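Local coordinates for protein botulinum neurotoxin type C1 (Clostridium botulinum, PDB 3N7K) that is a clostridial neurotoxin whose receptor-binding domain probably attaches it to nerve cells through gangliosides such as GD1b, at residues F351-M356 against S364-S369. Sequence-based numbering, arbitrary orientation.
Sequences FQIQPM and SQIFKS
Gln352 and Phe367 face each other as a hydrogen-bonded antiparallel pair, and Gln354 with Gln365 repeats the pattern two residues on. In the first, Phe367 N reaches Gln352 O at 2.8 Å; in the second, Gln354 N to Gln365 O and Gln365 N to Gln354 O are both 2.8 Å, so that each residue donates to and accepts from the other, which fixes the register there. Between them Ile353 and Ile366 form a non-hydrogen-bonded pair, where the CA of Ile353 lies 3.4 Å from Gln365 O in a CA-H...O contact.

Side chains then sort by face. On that of Phe351, Ile353, Ile366 and Lys368, the lysine lays its CD over the Phe351 ring, 4.0 Å from the centroid, a CH-pi contact. Bends at chi2 (75°) and chi4 (74°) curl the lysine chain, and its NZ is bonded to the carbonyls of Asp347 and Ile350. Ile366 CG2 packs 3.5 Å from Phe351 CB.

On the opposite face, with Gln352, Gln354 and Gln365, the edge of the Phe367 ring meets Gln354 CB, 3.8 Å from CE2, and the ring itself rests on Ile376 and Ile379 of the next strand.

Flanked by strands 302-308 and 376-387, the pair forms a beta hairpin within the C-terminal receptor-binding region, whose antiparallel sheet belongs to the beta-trefoil fold.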
ATOM      1  N   PHE A 351       5.950 -13.858  19.401  1.00 20.21           N
ATOM      2  CA  PHE A 351       5.601 -14.137  18.017  1.00 18.81           C
ATOM      3  C   PHE A 351       6.696 -13.663  17.070  1.00 19.24           C
ATOM      4  O   PHE A 351       7.539 -12.846  17.428  1.00 19.72           O
ATOM      5  CB  PHE A 351       4.301 -13.425  17.649  1.00 17.97           C
ATOM      6  CG  PHE A 351       3.125 -13.801  18.512  1.00 20.41           C
ATOM      7  CD1 PHE A 351       2.885 -13.142  19.721  1.00 19.26           C
ATOM      8  CD2 PHE A 351       2.228 -14.801  18.101  1.00 20.51           C
ATOM      9  CE1 PHE A 351       1.763 -13.471  20.515  1.00 17.74           C
ATOM     10  CE2 PHE A 351       1.111 -15.133  18.883  1.00 19.01           C
ATOM     11  CZ  PHE A 351       0.879 -14.463  20.095  1.00 18.02           C
ATOM     12  N   GLN A 352       6.682 -14.196  15.858  1.00 20.71           N
ATOM     13  CA  GLN A 352       7.640 -13.818  14.833  1.00 21.08           C
ATOM     14  C   GLN A 352       6.817 -13.341  13.658  1.00 20.85           C
ATOM     15  O   GLN A 352       5.903 -14.029  13.210  1.00 22.84           O
ATOM     16  CB  GLN A 352       8.485 -15.006  14.402  1.00 22.21           C
ATOM     17  CG  GLN A 352       9.577 -14.622  13.417  1.00 23.73           C
ATOM     18  CD  GLN A 352      10.395 -15.817  12.965  1.00 25.49           C
ATOM     19  OE1 GLN A 352       9.887 -16.700  12.261  1.00 26.82           O
ATOM     20  NE2 GLN A 352      11.668 -15.857  13.368  1.00 22.44           N
ATOM     21  N   ILE A 353       7.148 -12.162  13.162  1.00 19.66           N
ATOM     22  CA  ILE A 353       6.421 -11.566  12.067  1.00 19.31           C
ATOM     23  C   ILE A 353       7.085 -11.824  10.711  1.00 21.76           C
ATOM     24  O   ILE A 353       8.316 -11.928  10.605  1.00 21.22           O
ATOM     25  CB  ILE A 353       6.271 -10.051  12.334  1.00 19.50           C
ATOM     26  CG1 ILE A 353       5.205  -9.444  11.425  1.00 19.29           C
ATOM     27  CG2 ILE A 353       7.615  -9.353  12.162  1.00 19.33           C
ATOM     28  CD1 ILE A 353       4.837  -8.045  11.858  1.00 17.96           C
ATOM     29  N   GLN A 354       6.251 -11.936   9.678  1.00 22.39           N
ATOM     30  CA  GLN A 354       6.719 -12.185   8.317  1.00 23.10           C
ATOM     31  C   GLN A 354       5.953 -11.321   7.307  1.00 22.39           C
ATOM     32  O   GLN A 354       4.724 -11.329   7.276  1.00 21.07           O
ATOM     33  CB  GLN A 354       6.534 -13.661   7.970  1.00 23.82           C
ATOM     34  CG  GLN A 354       7.746 -14.336   7.376  1.00 25.23           C
ATOM     35  CD  GLN A 354       8.917 -14.414   8.333  1.00 25.03           C
ATOM     36  OE1 GLN A 354       9.765 -13.526   8.358  1.00 26.32           O
ATOM     37  NE2 GLN A 354       8.970 -15.481   9.132  1.00 24.78           N
ATOM     38  N   PRO A 355       6.679 -10.572   6.461  1.00 22.55           N
ATOM     39  CA  PRO A 355       6.015  -9.722   5.470  1.00 21.22           C
ATOM     40  C   PRO A 355       5.155 -10.579   4.564  1.00 21.13           C
ATOM     41  O   PRO A 355       5.530 -11.690   4.188  1.00 19.70           O
ATOM     42  CB  PRO A 355       7.182  -9.077   4.734  1.00 21.91           C
ATOM     43  CG  PRO A 355       8.213 -10.163   4.751  1.00 21.44           C
ATOM     44  CD  PRO A 355       8.121 -10.683   6.174  1.00 22.53           C
ATOM     45  N   MET A 356       3.995 -10.050   4.214  1.00 21.51           N
ATOM     46  CA  MET A 356       3.064 -10.766   3.379  1.00 20.41           C
ATOM     47  C   MET A 356       2.251  -9.740   2.618  1.00 21.27           C
ATOM     48  O   MET A 356       1.217  -9.282   3.092  1.00 21.43           O
ATOM     49  CB  MET A 356       2.171 -11.616   4.276  1.00 21.10           C
ATOM     50  CG  MET A 356       0.956 -12.159   3.599  1.00 22.05           C
ATOM     51  SD  MET A 356       1.452 -12.886   2.074  1.00 24.28           S
ATOM     52  CE  MET A 356       1.801 -14.563   2.636  1.00 21.34           C
ATOM     53  N   SER A 364       0.728  -9.107   6.727  1.00 15.97           N
ATOM     54  CA  SER A 364       1.831  -9.876   7.288  1.00 16.62           C
ATOM     55  C   SER A 364       1.329 -11.184   7.875  1.00 16.61           C
ATOM     56  O   SER A 364       0.134 -11.467   7.859  1.00 16.38           O
ATOM     57  CB  SER A 364       2.543  -9.067   8.388  1.00 18.47           C
ATOM     58  OG  SER A 364       1.736  -8.906   9.550  1.00 17.27           O
ATOM     59  N   GLN A 365       2.255 -11.988   8.378  1.00 16.25           N
ATOM     60  CA  GLN A 365       1.897 -13.244   9.008  1.00 17.10           C
ATOM     61  C   GLN A 365       2.592 -13.302  10.359  1.00 18.18           C
ATOM     62  O   GLN A 365       3.795 -13.060  10.465  1.00 19.84           O
ATOM     63  CB  GLN A 365       2.289 -14.423   8.120  1.00 16.63           C
ATOM     64  CG  GLN A 365       1.119 -14.913   7.271  1.00 19.17           C
ATOM     65  CD  GLN A 365       1.528 -15.724   6.052  1.00 19.69           C
ATOM     66  OE1 GLN A 365       0.700 -16.420   5.469  1.00 19.04           O
ATOM     67  NE2 GLN A 365       2.797 -15.621   5.649  1.00 19.04           N
ATOM     68  N   ILE A 366       1.817 -13.588  11.400  1.00 18.28           N
ATOM     69  CA  ILE A 366       2.362 -13.648  12.746  1.00 15.88           C
ATOM     70  C   ILE A 366       2.399 -15.087  13.215  1.00 16.30           C
ATOM     71  O   ILE A 366       1.377 -15.782  13.218  1.00 14.33           O
ATOM     72  CB  ILE A 366       1.502 -12.863  13.744  1.00 14.65           C
ATOM     73  CG1 ILE A 366       0.735 -11.737  13.031  1.00  8.55           C
ATOM     74  CG2 ILE A 366       2.401 -12.370  14.886  1.00 16.01           C
ATOM     75  CD1 ILE A 366       1.497 -10.492  12.784  1.00  6.28           C
ATOM     76  N   PHE A 367       3.577 -15.519  13.637  1.00 17.19           N
ATOM     77  CA  PHE A 367       3.749 -16.888  14.088  1.00 18.60           C
ATOM     78  C   PHE A 367       4.099 -16.942  15.559  1.00 18.82           C
ATOM     79  O   PHE A 367       4.675 -16.005  16.096  1.00 21.00           O
ATOM     80  CB  PHE A 367       4.847 -17.549  13.273  1.00 18.44           C
ATOM     81  CG  PHE A 367       4.575 -17.558  11.810  1.00 18.15           C
ATOM     82  CD1 PHE A 367       4.052 -18.685  11.195  1.00 19.49           C
ATOM     83  CD2 PHE A 367       4.809 -16.420  11.047  1.00 19.86           C
ATOM     84  CE1 PHE A 367       3.764 -18.682   9.833  1.00 19.66           C
ATOM     85  CE2 PHE A 367       4.524 -16.401   9.684  1.00 19.33           C
ATOM     86  CZ  PHE A 367       4.000 -17.534   9.076  1.00 19.83           C
ATOM     87  N   LYS A 368       3.740 -18.042  16.208  1.00 17.93           N
ATOM     88  CA  LYS A 368       4.036 -18.214  17.618  1.00 16.90           C
ATOM     89  C   LYS A 368       5.400 -18.897  17.730  1.00 17.73           C
ATOM     90  O   LYS A 368       5.592 -20.012  17.241  1.00 17.05           O
ATOM     91  CB  LYS A 368       2.940 -19.064  18.285  1.00 15.91           C
ATOM     92  CG  LYS A 368       3.061 -19.186  19.804  1.00 12.89           C
ATOM     93  CD  LYS A 368       2.647 -17.913  20.524  1.00 14.71           C
ATOM     94  CE  LYS A 368       3.258 -17.851  21.916  1.00 14.80           C
ATOM     95  NZ  LYS A 368       4.711 -17.529  21.870  1.00 14.64           N
ATOM     96  N   SER A 369       6.351 -18.213  18.358  1.00 19.45           N
ATOM     97  CA  SER A 369       7.689 -18.766  18.522  1.00 22.26           C
ATOM     98  C   SER A 369       8.204 -18.648  19.952  1.00 24.49           C
ATOM     99  O   SER A 369       7.534 -18.107  20.836  1.00 25.12           O
ATOM    100  CB  SER A 369       8.674 -18.060  17.585  1.00 22.25           C
ATOM    101  OG  SER A 369       8.873 -16.706  17.956  1.00 23.49           O
TER